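Local coordinates for sphingomyelinase-c (Listeria ivanovii, PDB 1ZWX), which is a member of the endonuclease/exonuclease/phosphatase family, of the DNase I-like clan, built as an alpha/beta protein around two mixed beta sheets, at residues D203-H206 / D207-L211; D162-R165 / A166-E170. All blocks are in the same frame, centred on the assembly; numbering follows the deposited sequence.

Interaction 1 (D203-H206 / D207-L211). Unlike the reference sequence in segment 207-211: Leu209 (reference Phe).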
loop_
_atom_site.group_PDB
_atom_site.type_symbol
_atom_site.label_atom_id
_atom_site.label_comp_id
_atom_site.label_asym_id
_atom_site.label_seq_id
_atom_site.Cartn_x
_atom_site.Cartn_y
_atom_site.Cartn_z
ATOM N N ASP A 203 -14.086 16.173 -0.762
ATOM C CA ASP A 203 -13.484 17.192 0.095
ATOM C C ASP A 203 -12.256 16.643 0.825
ATOM O O ASP A 203 -11.235 17.332 0.926
ATOM C CB ASP A 203 -14.469 17.716 1.143
ATOM C CG ASP A 203 -15.538 18.638 0.550
ATOM O OD1 ASP A 203 -15.503 18.954 -0.656
ATOM O OD2 ASP A 203 -16.438 19.043 1.313
ATOM N N GLU A 204 -12.373 15.421 1.361
ATOM C CA GLU A 204 -11.267 14.797 2.087
ATOM C C GLU A 204 -10.049 14.615 1.149
ATOM O O GLU A 204 -8.924 14.793 1.576
ATOM C CB GLU A 204 -11.652 13.452 2.716
ATOM C CG GLU A 204 -10.553 12.952 3.671
ATOM C CD GLU A 204 -10.845 11.606 4.329
ATOM O OE1 GLU A 204 -10.145 11.242 5.291
ATOM O OE2 GLU A 204 -11.758 10.938 3.893
ATOM N N TYR A 205 -10.290 14.269 -0.105
ATOM C CA TYR A 205 -9.206 14.171 -1.104
ATOM C C TYR A 205 -8.470 15.509 -1.248
ATOM O O TYR A 205 -7.248 15.571 -1.137
ATOM C CB TYR A 205 -9.715 13.704 -2.455
ATOM C CG TYR A 205 -8.563 13.531 -3.445
ATOM C CD1 TYR A 205 -7.809 12.338 -3.478
ATOM C CD2 TYR A 205 -8.202 14.562 -4.307
ATOM C CE1 TYR A 205 -6.741 12.183 -4.365
ATOM C CE2 TYR A 205 -7.119 14.409 -5.215
ATOM C CZ TYR A 205 -6.394 13.232 -5.217
ATOM O OH TYR A 205 -5.353 13.084 -6.105
ATOM N N HIS A 206 -9.228 16.591 -1.436
ATOM C CA HIS A 206 -8.658 17.945 -1.457
ATOM C C HIS A 206 -7.766 18.194 -0.281
ATOM O O HIS A 206 -6.612 18.634 -0.447
ATOM C CB HIS A 206 -9.770 19.031 -1.530
ATOM C CG HIS A 206 -9.253 20.423 -1.316
ATOM N ND1 HIS A 206 -8.924 20.915 -0.070
ATOM C CD2 HIS A 206 -8.973 21.416 -2.197
ATOM C CE1 HIS A 206 -8.466 22.150 -0.189
ATOM N NE2 HIS A 206 -8.480 22.476 -1.471
ATOM N N ASP A 207 -8.258 17.895 0.925
ATOM C CA ASP A 207 -7.484 18.133 2.124
ATOM C C ASP A 207 -6.241 17.253 2.240
ATOM O O ASP A 207 -5.216 17.689 2.778
ATOM C CB ASP A 207 -8.347 17.946 3.367
ATOM C CG ASP A 207 -9.297 19.131 3.607
ATOM O OD1 ASP A 207 -9.504 19.980 2.695
ATOM O OD2 ASP A 207 -9.841 19.175 4.705
ATOM N N MET A 208 -6.362 16.001 1.803
ATOM C CA MET A 208 -5.208 15.074 1.799
ATOM C C MET A 208 -4.042 15.658 0.994
ATOM O O MET A 208 -2.891 15.570 1.429
ATOM C CB MET A 208 -5.582 13.733 1.181
ATOM C CG MET A 208 -4.341 12.797 0.992
ATOM S SD MET A 208 -4.828 11.091 0.645
ATOM C CE MET A 208 -5.509 11.226 -0.968
ATOM N N LEU A 209 -4.351 16.238 -0.164
ATOM C CA LEU A 209 -3.310 16.902 -0.992
ATOM C C LEU A 209 -2.528 17.904 -0.145
ATOM O O LEU A 209 -1.272 17.940 -0.169
ATOM C CB LEU A 209 -3.875 17.496 -2.304
ATOM C CG LEU A 209 -4.570 16.557 -3.311
ATOM C CD1 LEU A 209 -4.948 17.261 -4.597
ATOM C CD2 LEU A 209 -3.773 15.267 -3.590
ATOM N N LYS A 210 -3.234 18.666 0.691
ATOM C CA LYS A 210 -2.568 19.656 1.525
ATOM C C LYS A 210 -1.810 19.059 2.693
ATOM O O LYS A 210 -0.752 19.556 3.088
ATOM C CB LYS A 210 -3.583 20.719 2.045
ATOM C CG LYS A 210 -4.251 21.553 0.953
ATOM C CD LYS A 210 -3.235 22.502 0.286
ATOM C CE LYS A 210 -3.867 23.544 -0.665
ATOM N NZ LYS A 210 -5.237 23.161 -1.103
ATOM N N LEU A 211 -2.373 18.013 3.290
ATOM C CA LEU A 211 -1.791 17.446 4.511
ATOM C C LEU A 211 -0.515 16.641 4.206
ATOM O O LEU A 211 0.396 16.620 5.020
ATOM C CB LEU A 211 -2.792 16.506 5.189
ATOM C CG LEU A 211 -3.992 17.183 5.882
ATOM C CD1 LEU A 211 -5.102 16.166 6.215
ATOM C CD2 LEU A 211 -3.516 17.858 7.130
HETATM O O HOH W 1 -5.848 20.490 -2.415
HETATM O O HOH W 2 -7.082 24.545 -3.058
#

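Interaction 2 (D162-R165 / A166-E170)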
loop_
_atom_site.group_PDB
_atom_site.type_symbol
_atom_site.label_atom_id
_atom_site.label_comp_id
_atom_site.label_asym_id
_atom_site.label_seq_id
_atom_site.Cartn_x
_atom_site.Cartn_y
_atom_site.Cartn_z
ATOM N N ASP A 162 -16.712 11.247 10.391
ATOM C CA ASP A 162 -15.928 12.374 10.965
ATOM C C ASP A 162 -14.728 11.900 11.759
ATOM O O ASP A 162 -13.626 12.476 11.706
ATOM C CB ASP A 162 -16.769 13.193 11.935
ATOM C CG ASP A 162 -17.840 13.956 11.246
ATOM O OD1 ASP A 162 -19.034 13.678 11.540
ATOM O OD2 ASP A 162 -17.489 14.810 10.397
ATOM N N THR A 163 -14.966 10.867 12.553
ATOM C CA THR A 163 -13.914 10.274 13.355
ATOM C C THR A 163 -12.806 9.606 12.459
ATOM O O THR A 163 -11.613 9.835 12.660
ATOM C CB THR A 163 -14.506 9.259 14.333
ATOM O OG1 THR A 163 -15.240 9.968 15.342
ATOM C CG2 THR A 163 -13.378 8.491 15.039
ATOM N N SER A 164 -13.215 8.778 11.522
ATOM C CA SER A 164 -12.215 8.118 10.659
ATOM C C SER A 164 -11.469 9.186 9.808
ATOM O O SER A 164 -10.260 9.103 9.627
ATOM C CB SER A 164 -12.827 6.974 9.851
ATOM O OG SER A 164 -13.912 7.397 9.055
ATOM N N ARG A 165 -12.176 10.209 9.347
ATOM C CA ARG A 165 -11.497 11.333 8.667
ATOM C C ARG A 165 -10.454 12.071 9.535
ATOM O O ARG A 165 -9.319 12.396 9.080
ATOM C CB ARG A 165 -12.552 12.282 8.047
ATOM C CG ARG A 165 -11.974 13.580 7.453
ATOM C CD ARG A 165 -13.024 14.286 6.590
ATOM N NE ARG A 165 -12.459 15.454 5.899
ATOM C CZ ARG A 165 -13.142 16.267 5.093
ATOM N NH1 ARG A 165 -14.441 16.055 4.860
ATOM N NH2 ARG A 165 -12.528 17.301 4.525
ATOM N N ALA A 166 -10.810 12.362 10.785
ATOM C CA ALA A 166 -9.875 12.991 11.707
ATOM C C ALA A 166 -8.648 12.116 11.955
ATOM O O ALA A 166 -7.517 12.613 11.992
ATOM C CB ALA A 166 -10.551 13.297 13.047
ATOM N N ILE A 167 -8.874 10.816 12.179
ATOM C CA ILE A 167 -7.751 9.904 12.407
ATOM C C ILE A 167 -6.811 9.909 11.170
ATOM O O ILE A 167 -5.608 10.070 11.331
ATOM C CB ILE A 167 -8.234 8.442 12.724
ATOM C CG1 ILE A 167 -8.976 8.402 14.073
ATOM C CG2 ILE A 167 -7.037 7.480 12.812
ATOM C CD1 ILE A 167 -9.875 7.144 14.201
ATOM N N ARG A 168 -7.367 9.773 9.973
ATOM C CA ARG A 168 -6.550 9.775 8.729
ATOM C C ARG A 168 -5.792 11.086 8.568
ATOM O O ARG A 168 -4.654 11.099 8.140
ATOM C CB ARG A 168 -7.389 9.572 7.501
ATOM C CG ARG A 168 -7.811 8.134 7.279
ATOM C CD ARG A 168 -8.416 7.964 5.936
ATOM N NE ARG A 168 -9.773 8.515 5.802
ATOM C CZ ARG A 168 -10.896 7.856 6.072
ATOM N NH1 ARG A 168 -10.865 6.571 6.476
ATOM N NH2 ARG A 168 -12.063 8.491 5.901
ATOM N N ALA A 169 -6.426 12.197 8.953
ATOM C CA ALA A 169 -5.786 13.497 8.885
ATOM C C ALA A 169 -4.609 13.570 9.851
ATOM O O ALA A 169 -3.554 14.132 9.484
ATOM C CB ALA A 169 -6.835 14.640 9.124
ATOM N N GLU A 170 -4.734 12.953 11.036
ATOM C CA GLU A 170 -3.655 12.947 12.013
ATOM C C GLU A 170 -2.534 12.049 11.487
ATOM O O GLU A 170 -1.337 12.373 11.613
ATOM C CB GLU A 170 -4.140 12.461 13.382
ATOM C CG GLU A 170 -3.177 12.655 14.534
ATOM C CD GLU A 170 -2.059 11.572 14.596
ATOM O OE1 GLU A 170 -1.012 11.831 15.208
ATOM O OE2 GLU A 170 -2.231 10.478 14.035
#

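Interaction 1 (D203-H206 / D207-L211)
With chi1 near 170° the His206 ring swings beside its own carbonyl carbon, while Asp207, at chi1 -76°, turns its carboxylate back beside its backbone N; the side chains of these adjacent residues of helix 203-212 meet. His206 ND1 donates to Asp207 OD1 at 3.0 Å, close to the ring plane and onto the anti lone pair, with ring and carboxylate planes 62° apart. Asp207 OD2 has a second partner in Arg165 of helix 161-182. One turn on, Lys210 bends at chi2 and chi4, and two waters join it to His206: one donates to His206 O and accepts from Lys210 NZ, the other lies 3.0 Å from both His206 NE2 and Lys210 NZ. The first water also lies above one face of the imidazole, toward its rim. On another side of the helix Tyr205 brings CD1 to within 3.6 Å of Met208 CE and CE2 to the same 3.6 Å from Leu209 CD1, while its hydroxyl bonds to Ser216. Met208 also packs on Tyr249 and Phe251 of strand 248-252. Backbone bonds run i to i+4, as from Leu209 N to Tyr205 O, 3.1 Å, and side chains meet at i+1, i+3 and i+4: an amphipathic surface helix, its apolar side laid against an edge strand of the sheet.

Interaction 2 (D162-R165 / A166-E170)
A local contact between successive turns of one alpha helix, this arrangement lies near the start of helix 161-182, where Ser164 and Arg168 meet through a backbone carbonyl and a guanidinium face. Ser164 O accepts from Arg168 N at 3.0 Å and also sits 3.8 Å above the centre of the Arg168 guanidinium plane. The fold back over the preceding turn comes from a bend at chi3 (-74°) together with chi4 near -88°, which brings NH1 to 3.9 Å from Ser164 CB. The guanidinium is held by more than this packing: NE pairs with Glu204, NH2 with Asp155, and NH1 with the carbonyl of Gln153, so three nitrogens fix its rotation. Asp155 also bonds Ser164 OG and so ties both residues to the same carboxylate. The helix is the crossover of a beta-alpha-beta unit that links the parallel strands 143-151 and 189-193, and the bonds with Gln153 and Asp155 join its first turns to the polypeptide leading in from strand 143-151. Arg165 instead runs out extended toward helix 203-212, where it touches Asp203 and Glu204. On a further side, Thr163 CG2 touches Ile167 CD1 at 3.8 Å, and Ile167 CG1 lies 3.3 Å from Thr163 O. Thr163 OG1 hydrogen-bonds Ser160 OG. Ala169 N donates to Arg165 O at 2.9 Å, and the Ala169 methyl rests against the same oxygen.

How the interactions relate
Interaction 2 comes first along the chain, in helix 161-182, and interaction 1 follows in helix 203-212, with strand 189-193 between the two helices. Their centres lie about 12 Å apart, on the same side of the chain's centre, and the helices touch directly. Glu204 OE1 meets Arg168 NE at 2.8 Å and Asp207 OD2 meets Arg165 NH2 at 3.3 Å, both salt bridges, while Leu211 CD1 packs on Ala169 CB at 3.7 Å. Acidic groups of the later helix thus face arginines of the earlier one, joining the crossover helix to the helix that packs on strand 248-252, the outermost strand of the six-stranded sheet that also holds strands 143-151 and 189-193.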